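Side-chain contacts in N-acetylmuramoyl-L-alanine amidase XlyA (Bacillus subtilis, PDB 3RDR), which hydrolyses the link between N-acetylmuramoyl residues and L-amino acid residues in certain cell-wall glycopeptides, through the zinc-bound catalytic domain described here: residues 12-16 / 17-21; 43-46 / 47-50; 108-111 / 112-115; 117-120 / 121-125; 124-127 / 128-131. All blocks are in the same frame, centred on the assembly; numbering follows the deposited sequence.

Contact 1 of 5, residues 12-16 / 17-21; sequences IPVGA and NNRPG
The guanidinium of R19 reaches back to the main chain of I12. Its NH1 donates to I12 O at 2.7 Å, with an N-H...O angle of 154°; the oxygen lies close to the guanidinium plane and the carbonyl points almost straight at the nitrogen. This reach depends on a side chain that leaves opposite the backbone N (chi1 -179°) and stays extended as far as NE. NE pairs in a salt bridge with E76 and NH2 is also hydrogen-bonded, so all three nitrogens hold the group and probably fix its rotation. A water accepts from G15 N at 2.9 Å and donates to R19 O at 2.7 Å. The loop, which follows strand 7-9, is built from two consecutive beta turns: a type II turn from P13 to A16, with G15 at a phi of 88°, and a type I turn from A16 to R19, closed by R19 N to A16 O at 3.1 Å. Around this polar frame, V14 CG2 sits over one guanidinium face, toward its rim and 3.4 Å from NH1. I12 CG2 lies 3.9 Å from R19 CB, and the I12 side chain also packs against N18. L50 of helix 43-50 touches both.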
loop_
_atom_site.group_PDB
_atom_site.type_symbol
_atom_site.label_atom_id
_atom_site.label_comp_id
_atom_site.label_asym_id
_atom_site.label_seq_id
_atom_site.Cartn_x
_atom_site.Cartn_y
_atom_site.Cartn_z
ATOM N N ILE A 12 11.274 -6.780 4.190
ATOM C CA ILE A 12 11.212 -8.188 3.853
ATOM C C ILE A 12 12.676 -8.487 3.534
ATOM O O ILE A 12 13.352 -7.663 2.915
ATOM C CB ILE A 12 10.353 -8.394 2.587
ATOM C CG1 ILE A 12 8.880 -8.117 2.908
ATOM C CG2 ILE A 12 10.554 -9.791 2.037
ATOM C CD1 ILE A 12 8.001 -7.960 1.674
ATOM N N PRO A 13 13.192 -9.653 3.951
ATOM C CA PRO A 13 14.601 -9.927 3.645
ATOM C C PRO A 13 14.960 -9.995 2.162
ATOM O O PRO A 13 14.197 -10.502 1.336
ATOM C CB PRO A 13 14.868 -11.244 4.382
ATOM C CG PRO A 13 13.519 -11.906 4.402
ATOM C CD PRO A 13 12.593 -10.756 4.724
ATOM N N VAL A 14 16.135 -9.466 1.838
ATOM C CA VAL A 14 16.644 -9.468 0.471
ATOM C C VAL A 14 16.669 -10.901 -0.045
ATOM O O VAL A 14 17.015 -11.821 0.688
ATOM C CB VAL A 14 18.074 -8.884 0.428
ATOM C CG1 VAL A 14 18.709 -9.124 -0.935
ATOM C CG2 VAL A 14 18.029 -7.393 0.734
ATOM N N GLY A 15 16.282 -11.094 -1.302
ATOM C CA GLY A 15 16.286 -12.429 -1.875
ATOM C C GLY A 15 15.027 -13.255 -1.667
ATOM O O GLY A 15 14.889 -14.333 -2.248
ATOM N N ALA A 16 14.104 -12.767 -0.842
ATOM C CA ALA A 16 12.864 -13.497 -0.588
ATOM C C ALA A 16 12.027 -13.526 -1.862
ATOM O O ALA A 16 12.179 -12.671 -2.731
ATOM C CB ALA A 16 12.078 -12.827 0.546
ATOM N N ASN A 17 11.148 -14.517 -1.973
ATOM C CA ASN A 17 10.292 -14.646 -3.143
ATOM C C ASN A 17 9.416 -13.414 -3.363
ATOM O O ASN A 17 9.118 -13.063 -4.509
ATOM C CB ASN A 17 9.412 -15.896 -3.021
ATOM C CG ASN A 17 10.186 -17.187 -3.269
ATOM O OD1 ASN A 17 9.698 -18.281 -2.980
ATOM N ND2 ASN A 17 11.393 -17.065 -3.817
ATOM N N ASN A 18 9.001 -12.747 -2.287
ATOM C CA ASN A 18 8.172 -11.565 -2.469
ATOM C C ASN A 18 8.938 -10.247 -2.395
ATOM O O ASN A 18 8.365 -9.198 -2.112
ATOM C CB ASN A 18 6.975 -11.553 -1.505
ATOM C CG ASN A 18 7.377 -11.401 -0.061
ATOM O OD1 ASN A 18 6.556 -11.028 0.784
ATOM N ND2 ASN A 18 8.630 -11.689 0.241
ATOM N N ARG A 19 10.245 -10.313 -2.629
ATOM C CA ARG A 19 11.062 -9.107 -2.682
ATOM C C ARG A 19 11.875 -9.241 -3.968
ATOM O O ARG A 19 13.093 -9.430 -3.937
ATOM C CB ARG A 19 11.994 -8.964 -1.470
ATOM C CG ARG A 19 12.816 -7.672 -1.542
ATOM C CD ARG A 19 13.504 -7.264 -0.236
ATOM N NE ARG A 19 14.314 -6.065 -0.450
ATOM C CZ ARG A 19 15.058 -5.461 0.476
ATOM N NH1 ARG A 19 15.111 -5.928 1.714
ATOM N NH2 ARG A 19 15.765 -4.385 0.153
ATOM N N PRO A 20 11.195 -9.154 -5.123
ATOM C CA PRO A 20 11.834 -9.266 -6.439
ATOM C C PRO A 20 13.038 -8.350 -6.591
ATOM O O PRO A 20 14.000 -8.694 -7.273
ATOM C CB PRO A 20 10.697 -8.928 -7.407
ATOM C CG PRO A 20 9.809 -8.027 -6.593
ATOM C CD PRO A 20 9.793 -8.727 -5.262
ATOM N N GLY A 21 12.969 -7.177 -5.968
ATOM C CA GLY A 21 14.082 -6.245 -6.018
ATOM C C GLY A 21 14.413 -5.532 -7.317
ATOM O O GLY A 21 15.574 -5.186 -7.538
HETATM O O HOH W 1 15.669 -8.985 -3.250
#

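Contact 2 of 5, residues 43-46 / 47-50; sequences AAAH and ARYL
A47 opens the second half of helix 43-50, a short alpha-helix lying beside strands 61-63 and 68-70 of the sheet, and its N donates to A43 O at 3.0 Å. Its methyl CB comes within 3.3 Å of A44 O and packs on Y69 of strand 68-70. R48 continues the i to i+4 pattern, with N bonded to A44 O at 3.1 Å. Its side chain starts opposite the backbone N, but a bend at chi3 (71°) turns the guanidinium back along the helix until NH1 stands 3.5 Å from A45 CA. There A45 O lies on one side of the guanidinium, above its face and toward the rim. The contact is that of a long, exposed arm folded over a small neighbour, with A45 CB 4.2 Å from NH1. Y49 gives its N to A45 O at 3.0 Å; its CB starts toward the preceding turn, but the side chain leads away and touches T55, with H46 O near the ring plane at the edge. H46 itself is oriented by D42, whose O is hydrogen-bonded to ND1, while the D42 carboxylate bonds A45 N at the start of the helix. L50 closes the series with the straightest of these bonds, L50 N to H46 O, with an N-H...O angle of 168°. Its branch point also packs close to that oxygen: with L50 CG placed beside its own backbone N (chi1 -73°), CG comes to 3.4 Å from H46 O.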
loop_
_atom_site.group_PDB
_atom_site.type_symbol
_atom_site.label_atom_id
_atom_site.label_comp_id
_atom_site.label_asym_id
_atom_site.label_seq_id
_atom_site.Cartn_x
_atom_site.Cartn_y
_atom_site.Cartn_z
ATOM N N ALA A 43 -1.128 -3.280 10.991
ATOM C CA ALA A 43 0.106 -3.070 10.230
ATOM C C ALA A 43 1.268 -3.946 10.683
ATOM O O ALA A 43 1.969 -4.524 9.860
ATOM C CB ALA A 43 0.509 -1.590 10.282
ATOM N N ALA A 44 1.477 -4.038 11.991
ATOM C CA ALA A 44 2.555 -4.862 12.523
ATOM C C ALA A 44 2.331 -6.326 12.150
ATOM O O ALA A 44 3.279 -7.036 11.805
ATOM C CB ALA A 44 2.639 -4.709 14.048
ATOM N N ALA A 45 1.082 -6.779 12.213
ATOM C CA ALA A 45 0.777 -8.167 11.872
ATOM C C ALA A 45 1.099 -8.442 10.406
ATOM O O ALA A 45 1.647 -9.497 10.074
ATOM C CB ALA A 45 -0.697 -8.483 12.165
ATOM N N HIS A 46 0.758 -7.507 9.522
ATOM C CA HIS A 46 1.062 -7.696 8.110
ATOM C C HIS A 46 2.576 -7.686 7.886
ATOM O O HIS A 46 3.083 -8.411 7.041
ATOM C CB HIS A 46 0.394 -6.614 7.249
ATOM C CG HIS A 46 -1.063 -6.855 7.005
ATOM N ND1 HIS A 46 -2.030 -6.624 7.961
ATOM C CD2 HIS A 46 -1.715 -7.351 5.925
ATOM C CE1 HIS A 46 -3.212 -6.967 7.482
ATOM N NE2 HIS A 46 -3.049 -7.412 6.249
ATOM N N ALA A 47 3.295 -6.866 8.646
ATOM C CA ALA A 47 4.751 -6.801 8.518
ATOM C C ALA A 47 5.360 -8.174 8.796
ATOM O O ALA A 47 6.290 -8.606 8.112
ATOM C CB ALA A 47 5.318 -5.778 9.491
ATOM N N ARG A 48 4.829 -8.849 9.811
ATOM C CA ARG A 48 5.301 -10.174 10.194
ATOM C C ARG A 48 4.920 -11.190 9.121
ATOM O O ARG A 48 5.736 -12.021 8.722
ATOM C CB ARG A 48 4.697 -10.583 11.546
ATOM C CG ARG A 48 5.221 -11.909 12.084
ATOM C CD ARG A 48 4.764 -12.195 13.517
ATOM N NE ARG A 48 3.336 -12.507 13.622
ATOM C CZ ARG A 48 2.369 -11.606 13.798
ATOM N NH1 ARG A 48 2.659 -10.315 13.893
ATOM N NH2 ARG A 48 1.104 -11.999 13.883
ATOM N N TYR A 49 3.680 -11.118 8.647
ATOM C CA TYR A 49 3.228 -12.038 7.616
ATOM C C TYR A 49 4.080 -11.967 6.346
ATOM O O TYR A 49 4.485 -12.998 5.798
ATOM C CB TYR A 49 1.774 -11.753 7.244
ATOM C CG TYR A 49 1.368 -12.418 5.946
ATOM C CD1 TYR A 49 1.114 -13.787 5.889
ATOM C CD2 TYR A 49 1.294 -11.687 4.761
ATOM C CE1 TYR A 49 0.795 -14.415 4.679
ATOM C CE2 TYR A 49 0.980 -12.303 3.547
ATOM C CZ TYR A 49 0.732 -13.666 3.515
ATOM O OH TYR A 49 0.436 -14.286 2.314
ATOM N N LEU A 50 4.345 -10.753 5.875
ATOM C CA LEU A 50 5.118 -10.566 4.652
ATOM C C LEU A 50 6.528 -11.150 4.684
ATOM O O LEU A 50 7.121 -11.399 3.632
ATOM C CB LEU A 50 5.169 -9.074 4.281
ATOM C CG LEU A 50 3.850 -8.501 3.736
ATOM C CD1 LEU A 50 3.967 -7.002 3.497
ATOM C CD2 LEU A 50 3.494 -9.214 2.435
#

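Contact 3 of 5, residues 108-111 / 112-115; sequences ATAN and AQWL
A108 O, T109 O, A110 O and N111 O accept in turn from A112 N, Q113 N, W114 N and L115 N, an unbroken run of i to i+4 bonds in the middle of helix 105-122. The closest side-chain pair across it is T109 and Q113, which meet at a slant: T109 CG2 is 4.0 Å from Q113 CD. Q113 CG, placed beside its own backbone N (chi1 -68°), passes 3.2 Å from T109 O, and the rest of the chain extends along the T109 turn until OE1 is 3.6 Å from A110 CA. Its far end is fixed from outside, NE2 bonding to F152 O on helix 149-154, while T109 OG1 turns back to F105 O. W114 begins toward the preceding turn, but its indole swings outward; CE3, 3.8 Å from N111 O, presents the ring edge to that oxygen. The side chain then touches V5 and I68. The ND2 of buried N111 is satisfied by a hydrogen bond to D64 O, next to strand 61-63. A112 is a small residue on the inner side, its CB 3.5 Å from A108 O and resting on I97, and L115 spreads over F61, V63 and I68. One helical face thus lies across strands 61-63, 68-70 and 92-97, the long helix against a mixed sheet that belongs to the T7 lysozyme fold of this amidase family.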
loop_
_atom_site.group_PDB
_atom_site.type_symbol
_atom_site.label_atom_id
_atom_site.label_comp_id
_atom_site.label_asym_id
_atom_site.label_seq_id
_atom_site.Cartn_x
_atom_site.Cartn_y
_atom_site.Cartn_z
ATOM N N ALA A 108 -7.590 5.253 9.879
ATOM C CA ALA A 108 -6.572 4.544 9.112
ATOM C C ALA A 108 -6.530 5.210 7.745
ATOM O O ALA A 108 -5.474 5.352 7.134
ATOM C CB ALA A 108 -6.941 3.073 8.968
ATOM N N THR A 109 -7.701 5.623 7.275
ATOM C CA THR A 109 -7.826 6.288 5.990
ATOM C C THR A 109 -7.146 7.648 6.053
ATOM O O THR A 109 -6.456 8.050 5.115
ATOM C CB THR A 109 -9.305 6.468 5.609
ATOM O OG1 THR A 109 -9.889 5.183 5.366
ATOM C CG2 THR A 109 -9.440 7.326 4.361
ATOM N N ALA A 110 -7.338 8.346 7.167
ATOM C CA ALA A 110 -6.740 9.660 7.362
ATOM C C ALA A 110 -5.224 9.541 7.371
ATOM O O ALA A 110 -4.522 10.390 6.819
ATOM C CB ALA A 110 -7.220 10.266 8.673
ATOM N N ASN A 111 -4.720 8.488 8.009
ATOM C CA ASN A 111 -3.282 8.265 8.073
ATOM C C ASN A 111 -2.729 7.954 6.687
ATOM O O ASN A 111 -1.610 8.347 6.354
ATOM C CB ASN A 111 -2.951 7.116 9.032
ATOM C CG ASN A 111 -3.248 7.459 10.481
ATOM O OD1 ASN A 111 -3.222 8.629 10.867
ATOM N ND2 ASN A 111 -3.513 6.441 11.295
ATOM N N ALA A 112 -3.520 7.246 5.883
ATOM C CA ALA A 112 -3.116 6.882 4.533
ATOM C C ALA A 112 -3.084 8.114 3.630
ATOM O O ALA A 112 -2.223 8.228 2.756
ATOM C CB ALA A 112 -4.067 5.841 3.964
ATOM N N GLN A 113 -4.028 9.028 3.837
ATOM C CA GLN A 113 -4.083 10.249 3.038
ATOM C C GLN A 113 -2.874 11.115 3.373
ATOM O O GLN A 113 -2.303 11.762 2.496
ATOM C CB GLN A 113 -5.395 11.003 3.303
ATOM C CG GLN A 113 -6.616 10.255 2.786
ATOM C CD GLN A 113 -7.934 10.889 3.197
ATOM O OE1 GLN A 113 -8.164 11.159 4.372
ATOM N NE2 GLN A 113 -8.812 11.109 2.229
ATOM N N TRP A 114 -2.474 11.118 4.639
ATOM C CA TRP A 114 -1.304 11.886 5.045
ATOM C C TRP A 114 -0.066 11.303 4.363
ATOM O O TRP A 114 0.758 12.032 3.811
ATOM C CB TRP A 114 -1.113 11.830 6.561
ATOM C CG TRP A 114 0.253 12.295 6.970
ATOM C CD1 TRP A 114 0.698 13.586 7.034
ATOM C CD2 TRP A 114 1.385 11.465 7.270
ATOM N NE1 TRP A 114 2.037 13.611 7.349
ATOM C CE2 TRP A 114 2.484 12.324 7.500
ATOM C CE3 TRP A 114 1.578 10.079 7.362
ATOM C CZ2 TRP A 114 3.759 11.842 7.815
ATOM C CZ3 TRP A 114 2.846 9.600 7.674
ATOM C CH2 TRP A 114 3.920 10.481 7.897
ATOM N N LEU A 115 0.060 9.981 4.415
ATOM C CA LEU A 115 1.186 9.289 3.794
ATOM C C LEU A 115 1.244 9.586 2.298
ATOM O O LEU A 115 2.301 9.908 1.759
ATOM C CB LEU A 115 1.062 7.776 4.009
ATOM C CG LEU A 115 2.055 6.868 3.272
ATOM C CD1 LEU A 115 3.475 7.182 3.724
ATOM C CD2 LEU A 115 1.722 5.402 3.551
#

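Contact 4 of 5, residues 117-120 / 121-125; sequences KTLM and AEHNI
The imidazole of H123 presents an edge to L119 O, the oxygen lying near the ring plane and 3.3 Å from CD2. That same oxygen takes the H123 N hydrogen bond at 2.9 Å, so one carbonyl meets both the backbone and the ring of the residue four places on; outside the turn, the H123 side chain touches L74. The other flat group, the carboxylate of E122, ends a side chain that lies alongside that of T118 and points the same way. The T118 methyl CG2 stands 3.6 Å from both CD and OE1 of E122, thus meeting the group broadly and not through one oxygen alone. E122 CG, held beside its backbone N (chi1 -54°), passes closely over T118 O, at 2.9 Å. T118 OG1 plays no part in this pairing: it bonds back to W114 O. The arrangement marks the end of helix 105-122, where the i to i+4 pattern gives way. H123 is the first residue to leave helical angles, N124 adopts the left-handed conformation (phi 50°), and the chain turns so that I125 N bonds to M120 O at 2.9 Å, an i to i+5 link that uses a lone pair in the carbonyl plane. The turned chain brings I125 O to 3.2 Å from M120 CB. M120, L119 and I125 all pack on I29 of strand 28-33, while M120 also reaches I156 near the C-terminus.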
loop_
_atom_site.group_PDB
_atom_site.type_symbol
_atom_site.label_atom_id
_atom_site.label_comp_id
_atom_site.label_asym_id
_atom_site.label_seq_id
_atom_site.Cartn_x
_atom_site.Cartn_y
_atom_site.Cartn_z
ATOM N N LYS A 117 -0.003 12.122 0.635
ATOM C CA LYS A 117 0.348 13.518 0.382
ATOM C C LYS A 117 1.863 13.686 0.472
ATOM O O LYS A 117 2.475 14.359 -0.356
ATOM C CB LYS A 117 -0.313 14.443 1.410
ATOM C CG LYS A 117 0.198 15.879 1.338
ATOM C CD LYS A 117 0.298 16.512 2.719
ATOM C CE LYS A 117 -1.038 17.051 3.200
ATOM N NZ LYS A 117 -1.426 18.300 2.474
ATOM N N THR A 118 2.453 13.075 1.493
ATOM C CA THR A 118 3.890 13.139 1.715
ATOM C C THR A 118 4.661 12.488 0.565
ATOM O O THR A 118 5.678 13.011 0.116
ATOM C CB THR A 118 4.266 12.431 3.028
ATOM O OG1 THR A 118 3.503 12.993 4.105
ATOM C CG2 THR A 118 5.748 12.600 3.320
ATOM N N LEU A 119 4.169 11.342 0.099
ATOM C CA LEU A 119 4.795 10.615 -1.001
ATOM C C LEU A 119 4.730 11.418 -2.304
ATOM O O LEU A 119 5.695 11.458 -3.068
ATOM C CB LEU A 119 4.099 9.263 -1.182
ATOM C CG LEU A 119 4.767 7.973 -0.684
ATOM C CD1 LEU A 119 5.705 8.236 0.482
ATOM C CD2 LEU A 119 3.674 6.979 -0.298
ATOM N N MET A 120 3.585 12.044 -2.555
ATOM C CA MET A 120 3.392 12.854 -3.755
ATOM C C MET A 120 4.447 13.955 -3.852
ATOM O O MET A 120 5.066 14.151 -4.900
ATOM C CB MET A 120 2.001 13.490 -3.739
ATOM C CG MET A 120 0.858 12.534 -4.045
ATOM S SD MET A 120 -0.748 13.213 -3.564
ATOM C CE MET A 120 -0.992 14.493 -4.821
ATOM N N ALA A 121 4.650 14.668 -2.750
ATOM C CA ALA A 121 5.619 15.754 -2.702
ATOM C C ALA A 121 7.065 15.278 -2.779
ATOM O O ALA A 121 7.887 15.892 -3.456
ATOM C CB ALA A 121 5.417 16.573 -1.432
ATOM N N GLU A 122 7.374 14.185 -2.089
ATOM C CA GLU A 122 8.737 13.666 -2.072
ATOM C C GLU A 122 9.179 12.939 -3.338
ATOM O O GLU A 122 10.374 12.845 -3.611
ATOM C CB GLU A 122 8.930 12.738 -0.868
ATOM C CG GLU A 122 8.562 13.379 0.464
ATOM C CD GLU A 122 8.914 12.507 1.656
ATOM O OE1 GLU A 122 8.638 11.290 1.612
ATOM O OE2 GLU A 122 9.460 13.041 2.644
ATOM N N HIS A 123 8.227 12.427 -4.109
ATOM C CA HIS A 123 8.550 11.695 -5.330
ATOM C C HIS A 123 7.967 12.359 -6.569
ATOM O O HIS A 123 7.942 11.778 -7.658
ATOM C CB HIS A 123 8.047 10.257 -5.201
ATOM C CG HIS A 123 8.670 9.513 -4.061
ATOM N ND1 HIS A 123 9.926 8.950 -4.139
ATOM C CD2 HIS A 123 8.242 9.302 -2.794
ATOM C CE1 HIS A 123 10.245 8.426 -2.969
ATOM N NE2 HIS A 123 9.240 8.626 -2.135
ATOM N N ASN A 124 7.504 13.589 -6.393
ATOM C CA ASN A 124 6.929 14.354 -7.485
ATOM C C ASN A 124 5.880 13.555 -8.256
ATOM O O ASN A 124 5.952 13.421 -9.479
ATOM C CB ASN A 124 8.042 14.819 -8.427
ATOM C CG ASN A 124 7.572 15.879 -9.395
ATOM O OD1 ASN A 124 6.924 16.849 -8.997
ATOM N ND2 ASN A 124 7.901 15.709 -10.671
ATOM N N ILE A 125 4.901 13.030 -7.525
ATOM C CA ILE A 125 3.819 12.252 -8.116
ATOM C C ILE A 125 2.538 13.068 -7.987
ATOM O O ILE A 125 2.208 13.543 -6.899
ATOM C CB ILE A 125 3.654 10.901 -7.384
ATOM C CG1 ILE A 125 4.928 10.067 -7.554
ATOM C CG2 ILE A 125 2.441 10.154 -7.923
ATOM C CD1 ILE A 125 4.937 8.776 -6.773
#

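Contact 5 of 5, residues 124-127 / 128-131; sequences NISL and ANVV
A tight local turn joins S126 and L127 to N129 and V130, in the link that carries the chain from helix 105-122 into strand 130-132. Two i to i+3 bonds define it: N129 N to S126 O at 2.9 Å and V130 N to L127 O at 3.0 Å. Both donors stand well above the plane of the carbonyl they use, by 60° and 62°, as the sharp bend of this single 3-10 turn dictates. L127 O is gripped a second time, by K153 NZ from helix 149-154. The turn completes a beta-alpha-beta crossover: strand 92-97, helix 105-122, then strand 130-132 at the sheet edge, parallel to strand 28-33. N129 bonds its main chain to I29 there, and its ND2 to L27 O. S126 OG, between the backbone N and the carbonyl carbon (chi1 73°), hangs over the start of the turn, 3.5 Å from N129 N and 3.9 Å from A128 CB. I125 CG2, just before the turn, meets N129 CB at 3.9 Å, the two side chains crossing at about a right angle. V130 turns inward, with CG2 3.6 Å from L127 O and its side chain packed against I116 and M120 of the helix.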
loop_
_atom_site.group_PDB
_atom_site.type_symbol
_atom_site.label_atom_id
_atom_site.label_comp_id
_atom_site.label_asym_id
_atom_site.label_seq_id
_atom_site.Cartn_x
_atom_site.Cartn_y
_atom_site.Cartn_z
ATOM N N ASN A 124 7.504 13.589 -6.393
ATOM C CA ASN A 124 6.929 14.354 -7.485
ATOM C C ASN A 124 5.880 13.555 -8.256
ATOM O O ASN A 124 5.952 13.421 -9.479
ATOM C CB ASN A 124 8.042 14.819 -8.427
ATOM C CG ASN A 124 7.572 15.879 -9.395
ATOM O OD1 ASN A 124 6.924 16.849 -8.997
ATOM N ND2 ASN A 124 7.901 15.709 -10.671
ATOM N N ILE A 125 4.901 13.030 -7.525
ATOM C CA ILE A 125 3.819 12.252 -8.116
ATOM C C ILE A 125 2.538 13.068 -7.987
ATOM O O ILE A 125 2.208 13.543 -6.899
ATOM C CB ILE A 125 3.654 10.901 -7.384
ATOM C CG1 ILE A 125 4.928 10.067 -7.554
ATOM C CG2 ILE A 125 2.441 10.154 -7.923
ATOM C CD1 ILE A 125 4.937 8.776 -6.773
ATOM N N SER A 126 1.819 13.229 -9.094
ATOM C CA SER A 126 0.593 14.019 -9.093
ATOM C C SER A 126 -0.606 13.264 -8.541
ATOM O O SER A 126 -0.620 12.033 -8.507
ATOM C CB SER A 126 0.274 14.505 -10.510
ATOM O OG SER A 126 -0.193 13.445 -11.323
ATOM N N LEU A 127 -1.616 14.019 -8.117
ATOM C CA LEU A 127 -2.835 13.442 -7.566
ATOM C C LEU A 127 -3.504 12.529 -8.584
ATOM O O LEU A 127 -4.072 11.493 -8.226
ATOM C CB LEU A 127 -3.814 14.548 -7.160
ATOM C CG LEU A 127 -5.120 14.047 -6.532
ATOM C CD1 LEU A 127 -4.844 13.525 -5.127
ATOM C CD2 LEU A 127 -6.140 15.172 -6.491
ATOM N N ALA A 128 -3.446 12.921 -9.852
ATOM C CA ALA A 128 -4.044 12.129 -10.917
ATOM C C ALA A 128 -3.408 10.739 -10.983
ATOM O O ALA A 128 -4.038 9.779 -11.429
ATOM C CB ALA A 128 -3.879 12.845 -12.264
ATOM N N ASN A 129 -2.163 10.633 -10.532
ATOM C CA ASN A 129 -1.468 9.355 -10.562
ATOM C C ASN A 129 -1.624 8.519 -9.291
ATOM O O ASN A 129 -0.918 7.532 -9.096
ATOM C CB ASN A 129 0.009 9.574 -10.909
ATOM C CG ASN A 129 0.229 9.749 -12.408
ATOM O OD1 ASN A 129 -0.665 10.193 -13.130
ATOM N ND2 ASN A 129 1.421 9.408 -12.879
ATOM N N VAL A 130 -2.539 8.931 -8.420
ATOM C CA VAL A 130 -2.829 8.165 -7.212
ATOM C C VAL A 130 -4.012 7.329 -7.680
ATOM O O VAL A 130 -5.110 7.850 -7.877
ATOM C CB VAL A 130 -3.252 9.063 -6.033
ATOM C CG1 VAL A 130 -3.640 8.201 -4.835
ATOM C CG2 VAL A 130 -2.105 9.989 -5.652
ATOM N N VAL A 131 -3.781 6.038 -7.885
ATOM C CA VAL A 131 -4.823 5.161 -8.392
ATOM C C VAL A 131 -5.171 3.964 -7.521
ATOM O O VAL A 131 -4.414 3.579 -6.627
ATOM C CB VAL A 131 -4.432 4.604 -9.777
ATOM C CG1 VAL A 131 -4.184 5.743 -10.755
ATOM C CG2 VAL A 131 -3.191 3.731 -9.644
#

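In the fold
The five contacts follow one another along the chain, each closing before the next opens except the last two, which share N124 and I125. Contacts 1 and 2 have centres about 15 Å apart and touch where the 12-21 loop meets L50. Contacts 3 and 4, successive lengths of one long helix, have centres about 14 Å apart. Contact 5 carries that helix into strand 130-132, with M120 CE packed against L127; the centres of contacts 4 and 5 are about 8 Å apart. Contacts 2 and 4 lie on opposite sides of the chain's centre, their own centres about 24 Å apart, with the mixed sheet as common framework. Strand 130-132 leads directly to H133, which with H32 and C141 binds the catalytic domain's zinc.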